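Local coordinates for photosystem II extrinsic protein V (Arthrospira maxima, PDB 1F1C) that probably stabilises the oxygen-evolving complex of photosystem II as an extrinsic lumenal subunit and carries one covalently bound heme c, at residues D65-L70 with Y116-P121. Residues are numbered along the deposited sequence; the frame is centred on the assembly and turned at random.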
ATOM      1  N   ASP A  65      14.466 -12.472   9.159  1.00 23.74           N
ATOM      2  CA  ASP A  65      14.977 -12.542  10.523  1.00 26.22           C
ATOM      3  C   ASP A  65      16.458 -12.219  10.725  1.00 24.24           C
ATOM      4  O   ASP A  65      17.061 -12.667  11.696  1.00 27.71           O
ATOM      5  CB  ASP A  65      14.668 -13.918  11.135  1.00 26.60           C
ATOM      6  CG  ASP A  65      15.213 -15.069  10.303  1.00 39.39           C
ATOM      7  OD1 ASP A  65      16.015 -14.822   9.372  1.00 41.84           O
ATOM      8  OD2 ASP A  65      14.843 -16.233  10.589  1.00 47.56           O
ATOM      9  N   ASN A  66      17.038 -11.451   9.811  1.00 20.62           N
ATOM     10  CA  ASN A  66      18.432 -11.021   9.929  1.00 22.63           C
ATOM     11  C   ASN A  66      18.541  -9.614   9.348  1.00 25.11           C
ATOM     12  O   ASN A  66      17.757  -9.228   8.482  1.00 25.62           O
ATOM     13  CB  ASN A  66      19.400 -11.973   9.203  1.00 20.70           C
ATOM     14  CG  ASN A  66      19.080 -12.136   7.733  1.00 17.04           C
ATOM     15  OD1 ASN A  66      18.260 -12.963   7.355  1.00 28.06           O
ATOM     16  ND2 ASN A  66      19.721 -11.340   6.898  1.00 22.00           N
ATOM     17  N   ILE A  67      19.504  -8.845   9.838  1.00 28.01           N
ATOM     18  CA  ILE A  67      19.696  -7.470   9.392  1.00 28.27           C
ATOM     19  C   ILE A  67      19.686  -7.260   7.879  1.00 24.74           C
ATOM     20  O   ILE A  67      19.021  -6.349   7.378  1.00 20.50           O
ATOM     21  CB  ILE A  67      21.005  -6.914   9.982  1.00 34.17           C
ATOM     22  CG1 ILE A  67      20.880  -6.872  11.513  1.00 31.82           C
ATOM     23  CG2 ILE A  67      21.313  -5.539   9.385  1.00 27.75           C
ATOM     24  CD1 ILE A  67      22.202  -6.676  12.246  1.00 33.97           C
ATOM     25  N   ALA A  68      20.417  -8.096   7.146  1.00 21.88           N
ATOM     26  CA  ALA A  68      20.470  -7.959   5.689  1.00 28.63           C
ATOM     27  C   ALA A  68      19.096  -8.124   5.058  1.00 24.41           C
ATOM     28  O   ALA A  68      18.711  -7.355   4.168  1.00 25.13           O
ATOM     29  CB  ALA A  68      21.444  -8.985   5.082  1.00 26.90           C
ATOM     30  N   ALA A  69      18.363  -9.132   5.520  1.00 18.83           N
ATOM     31  CA  ALA A  69      17.041  -9.412   4.985  1.00 23.32           C
ATOM     32  C   ALA A  69      16.094  -8.269   5.277  1.00 24.21           C
ATOM     33  O   ALA A  69      15.294  -7.891   4.421  1.00 28.15           O
ATOM     34  CB  ALA A  69      16.509 -10.699   5.572  1.00 21.51           C
ATOM     35  N   LEU A  70      16.190  -7.707   6.477  1.00 23.14           N
ATOM     36  CA  LEU A  70      15.317  -6.601   6.847  1.00 23.87           C
ATOM     37  C   LEU A  70      15.674  -5.360   6.032  1.00 26.48           C
ATOM     38  O   LEU A  70      14.793  -4.637   5.555  1.00 18.34           O
ATOM     39  CB  LEU A  70      15.427  -6.311   8.343  1.00 22.41           C
ATOM     40  CG  LEU A  70      14.696  -7.365   9.188  1.00 24.04           C
ATOM     41  CD1 LEU A  70      14.873  -7.060  10.667  1.00 21.07           C
ATOM     42  CD2 LEU A  70      13.212  -7.378   8.810  1.00 23.77           C
ATOM     43  N   TYR A 116      16.879  -2.487  15.481  1.00 21.77           N
ATOM     44  CA  TYR A 116      15.812  -2.131  16.414  1.00 24.60           C
ATOM     45  C   TYR A 116      14.702  -3.181  16.377  1.00 25.34           C
ATOM     46  O   TYR A 116      14.320  -3.737  17.411  1.00 26.31           O
ATOM     47  CB  TYR A 116      15.219  -0.758  16.059  1.00 20.75           C
ATOM     48  CG  TYR A 116      13.995  -0.416  16.871  1.00 23.94           C
ATOM     49  CD1 TYR A 116      14.091  -0.170  18.238  1.00 30.32           C
ATOM     50  CD2 TYR A 116      12.732  -0.382  16.282  1.00 27.63           C
ATOM     51  CE1 TYR A 116      12.960   0.099  19.001  1.00 32.06           C
ATOM     52  CE2 TYR A 116      11.598  -0.111  17.033  1.00 30.18           C
ATOM     53  CZ  TYR A 116      11.720   0.126  18.392  1.00 33.27           C
ATOM     54  OH  TYR A 116      10.597   0.383  19.145  1.00 40.53           O
ATOM     55  N   ILE A 117      14.182  -3.440  15.180  1.00 23.72           N
ATOM     56  CA  ILE A 117      13.122  -4.422  15.014  1.00 27.37           C
ATOM     57  C   ILE A 117      13.496  -5.755  15.657  1.00 27.21           C
ATOM     58  O   ILE A 117      12.704  -6.318  16.406  1.00 27.87           O
ATOM     59  CB  ILE A 117      12.795  -4.655  13.510  1.00 27.25           C
ATOM     60  CG1 ILE A 117      12.118  -3.400  12.919  1.00 27.58           C
ATOM     61  CG2 ILE A 117      11.916  -5.909  13.358  1.00 26.45           C
ATOM     62  CD1 ILE A 117      11.828  -3.456  11.394  1.00 19.06           C
ATOM     63  N   LEU A 118      14.703  -6.244  15.374  1.00 29.56           N
ATOM     64  CA  LEU A 118      15.171  -7.525  15.914  1.00 30.47           C
ATOM     65  C   LEU A 118      15.425  -7.487  17.418  1.00 33.26           C
ATOM     66  O   LEU A 118      15.450  -8.528  18.082  1.00 31.32           O
ATOM     67  CB  LEU A 118      16.461  -7.972  15.205  1.00 28.34           C
ATOM     68  CG  LEU A 118      16.453  -8.156  13.680  1.00 29.65           C
ATOM     69  CD1 LEU A 118      17.874  -8.459  13.220  1.00 24.97           C
ATOM     70  CD2 LEU A 118      15.505  -9.270  13.274  1.00 23.81           C
ATOM     71  N   LEU A 119      15.619  -6.291  17.959  1.00 30.42           N
ATOM     72  CA  LEU A 119      15.872  -6.150  19.382  1.00 26.00           C
ATOM     73  C   LEU A 119      14.613  -6.290  20.233  1.00 27.25           C
ATOM     74  O   LEU A 119      14.627  -6.978  21.243  1.00 21.83           O
ATOM     75  CB  LEU A 119      16.506  -4.792  19.672  1.00 26.63           C
ATOM     76  CG  LEU A 119      16.768  -4.485  21.154  1.00 25.22           C
ATOM     77  CD1 LEU A 119      17.835  -5.414  21.708  1.00 18.88           C
ATOM     78  CD2 LEU A 119      17.209  -3.033  21.289  1.00 30.23           C
ATOM     79  N   GLN A 120      13.525  -5.652  19.807  1.00 24.34           N
ATOM     80  CA  GLN A 120      12.285  -5.653  20.565  1.00 24.63           C
ATOM     81  C   GLN A 120      11.843  -6.959  21.216  1.00 28.28           C
ATOM     82  O   GLN A 120      11.596  -6.986  22.420  1.00 28.92           O
ATOM     83  CB  GLN A 120      11.178  -5.051  19.712  1.00 19.65           C
ATOM     84  CG  GLN A 120      11.532  -3.640  19.297  1.00 27.76           C
ATOM     85  CD  GLN A 120      12.135  -2.841  20.448  1.00 30.63           C
ATOM     86  OE1 GLN A 120      11.451  -2.502  21.405  1.00 24.94           O
ATOM     87  NE2 GLN A 120      13.424  -2.558  20.359  1.00 30.14           N
ATOM     88  N   PRO A 121      11.746  -8.061  20.455  1.00 29.67           N
ATOM     89  CA  PRO A 121      11.321  -9.286  21.151  1.00 25.85           C
ATOM     90  C   PRO A 121      12.316  -9.741  22.236  1.00 24.78           C
ATOM     91  O   PRO A 121      11.943 -10.369  23.223  1.00 24.69           O
ATOM     92  CB  PRO A 121      11.169 -10.295  20.015  1.00 24.85           C
ATOM     93  CG  PRO A 121      12.142  -9.789  18.958  1.00 26.46           C
ATOM     94  CD  PRO A 121      11.960  -8.296  19.013  1.00 27.77           C
TER
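Leu118 pushes its forked end against the start of helix 67-75 and the residues leading into it, an apolar join between that helix and the long C-terminal helix 107-124 of the cytochrome c fold. Its two methyls divide the work. Leu118 CD2 meets Leu70 CD1 tip to tip at 3.5 Å, tight for two carbons, and also lies 4.0 Å from the carbonyl carbon C of Asp65. Leu118 CD1 comes within 3.8 Å of Ile67 N, at the start of the helix, and equally near Ile67 CG1, the Ile67 side chain running aslant that of Leu118. In Leu118 the branch carbon CG stands anti to the carbonyl carbon (chi1 -58°), and the extended chain beyond it (chi2 174°) carries CD1 out to Ile67. Asn66 occupies the N-cap position, and its backbone O accepts from Leu70 N at 3.0 Å, closing the turn from which Leu70 projects. Further out, Phe8 of strand 7-9 packs on both Ile67 and Leu118, while Leu57 of helix 54-58 touches Leu70 and Ile117. Leu70 and Ile117 also touch the heme, so the helix junction runs into the cofactor pocket. There Leu70 CD1, the methyl already pressed against Leu118, lies 4.2 Å from Ile117 CG2.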